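Local coordinates for SA0254 protein (Staphylococcus aureus subsp. aureus, PDB 2OOI), which is of unknown function but carries a UTRA domain, the effector-binding module of GntR/HutC-type transcription regulators, and so probably senses a small ligand, at residues K110-E115 / C127-Q132. Residues are numbered along the deposited sequence; the frame is centred on the assembly and turned at random.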
# COMPACT_ATOMS: atom_id res chain seq x y z
N LYS B 110 12.82 5.15 6.70
CA LYS B 110 13.42 4.86 7.98
C LYS B 110 12.72 5.66 9.05
O LYS B 110 12.15 6.68 8.76
CB LYS B 110 14.87 5.27 7.95
CG LYS B 110 15.69 4.47 7.02
CD LYS B 110 17.17 4.64 7.27
CE LYS B 110 17.97 4.14 6.05
NZ LYS B 110 19.42 3.99 6.34
N LEU B 111 12.78 5.20 10.29
CA LEU B 111 12.15 5.87 11.41
C LEU B 111 13.03 6.96 12.01
O LEU B 111 14.27 6.87 12.07
CB LEU B 111 11.83 4.86 12.51
CG LEU B 111 10.62 3.96 12.42
CD1 LEU B 111 10.82 2.91 13.48
CD2 LEU B 111 9.30 4.71 12.63
N THR B 112 12.39 8.00 12.51
CA THR B 112 13.10 8.99 13.27
C THR B 112 13.23 8.40 14.66
O THR B 112 12.50 7.48 15.03
CB THR B 112 12.35 10.31 13.32
OG1 THR B 112 11.22 10.16 14.19
CG2 THR B 112 11.91 10.76 11.90
N SER B 113 14.15 8.95 15.45
CA SER B 113 14.34 8.50 16.82
C SER B 113 13.08 8.71 17.68
O SER B 113 12.76 7.88 18.53
CB SER B 113 15.54 9.22 17.44
OG SER B 113 15.30 10.62 17.53
N SER B 114 12.34 9.78 17.45
CA SER B 114 11.15 10.02 18.27
C SER B 114 9.97 9.13 17.87
O SER B 114 9.19 8.68 18.72
CB SER B 114 10.75 11.48 18.23
OG SER B 114 10.24 11.77 16.94
N GLU B 115 9.85 8.85 16.57
CA GLU B 115 8.91 7.81 16.13
C GLU B 115 9.29 6.41 16.65
O GLU B 115 8.42 5.62 17.03
CB GLU B 115 8.86 7.75 14.63
CG GLU B 115 8.21 8.96 14.00
CD GLU B 115 8.71 9.21 12.58
OE1 GLU B 115 9.59 8.46 12.07
OE2 GLU B 115 8.23 10.20 11.99
N CYS B 127 9.69 1.76 8.33
CA CYS B 127 8.27 2.07 8.59
C CYS B 127 7.54 2.26 7.26
O CYS B 127 8.18 2.25 6.21
CB CYS B 127 8.14 3.34 9.43
SG CYS B 127 9.01 4.79 8.70
N LEU B 128 6.22 2.40 7.32
CA LEU B 128 5.41 2.90 6.22
C LEU B 128 4.94 4.29 6.60
O LEU B 128 4.34 4.47 7.67
CB LEU B 128 4.17 2.01 5.97
CG LEU B 128 3.43 2.20 4.63
CD1 LEU B 128 4.33 1.77 3.49
CD2 LEU B 128 2.12 1.42 4.56
N ARG B 129 5.22 5.27 5.75
CA ARG B 129 4.68 6.63 5.90
C ARG B 129 3.50 6.71 4.93
O ARG B 129 3.67 6.56 3.72
CB ARG B 129 5.70 7.73 5.61
CG ARG B 129 7.13 7.36 5.90
CD ARG B 129 8.06 8.54 6.13
NE ARG B 129 7.89 8.92 7.53
CZ ARG B 129 8.79 8.84 8.51
NH1 ARG B 129 10.05 8.47 8.35
NH2 ARG B 129 8.40 9.17 9.70
N TYR B 130 2.32 6.94 5.47
CA TYR B 130 1.06 6.84 4.76
C TYR B 130 0.33 8.17 4.96
O TYR B 130 0.33 8.71 6.06
CB TYR B 130 0.32 5.69 5.40
CG TYR B 130 -1.08 5.35 4.97
CD1 TYR B 130 -1.34 4.22 4.20
CD2 TYR B 130 -2.17 6.10 5.44
CE1 TYR B 130 -2.65 3.86 3.86
CE2 TYR B 130 -3.49 5.74 5.12
CZ TYR B 130 -3.71 4.63 4.33
OH TYR B 130 -5.02 4.29 4.02
N HIS B 131 -0.21 8.73 3.89
CA HIS B 131 -0.91 10.02 3.97
C HIS B 131 -2.28 9.85 3.39
O HIS B 131 -2.42 9.24 2.35
CB HIS B 131 -0.20 11.16 3.22
CG HIS B 131 -0.87 12.48 3.39
ND1 HIS B 131 -0.49 13.39 4.36
CD2 HIS B 131 -1.96 13.02 2.79
CE1 HIS B 131 -1.29 14.44 4.31
NE2 HIS B 131 -2.19 14.24 3.38
N GLN B 132 -3.29 10.40 4.04
CA GLN B 132 -4.63 10.29 3.50
C GLN B 132 -5.34 11.64 3.57
O GLN B 132 -5.31 12.29 4.60
CB GLN B 132 -5.40 9.20 4.24
CG GLN B 132 -6.70 8.80 3.55
CD GLN B 132 -7.29 7.46 4.00
OE1 GLN B 132 -8.37 7.08 3.56
NE2 GLN B 132 -6.57 6.75 4.87
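Arg-129 reaches from strand 126-136 to the start of helix 113-118, where its guanidinium meets the carboxylate of Glu-115 in a salt bridge. NH2 alone faces both carboxylate oxygens and is modelled too near that group for its exact place to be trusted. The two side chains cross at about a right angle; as modelled, their flat ends are turned 47° apart, so the pairing is probably not the coplanar, two-nitrogen kind. Arginine suits the position because its length spans the gap, with a bend at chi3 (82°), while NH1 comes to 2.8 Å from the backbone O of Lys-110 and also makes a long, weak ion pair with Asp-109. Cys-127 SG sits 3.8 Å from the guanidinium plane of Arg-129, nearer its border than its middle, while Cys-127 CB packs 3.7 Å from Leu-111 CD2. A small, weakly polar residue suits having both neighbours. Leu-111 also touches Val-148 of strand 141-150, as well as Leu-119 and Leu-121, a greasy setting that a branched aliphatic chain fills well. Lys-110 turns its amine to the dimer partner, bridging to Glu-125 of the second subunit.

In the second shell, Glu-115 is fixed by the helix start. Its OE1 accepts a nearly straight bond from Thr-112 N at 2.9 Å, met from above the carboxylate plane. In return Glu-115 N donates to Thr-112 OG1 at 3.0 Å. Thr-112 is the N-cap of helix 113-118: its short hydroxyl reaches one of the first-turn N-H groups that have no earlier helix carbonyl to bond to. These reciprocal bonds form a capping box, here joined by salt bridge to the neighbouring strand of the antiparallel sheet in the UTRA domain, where strand 99-110 leads into helix 113-118.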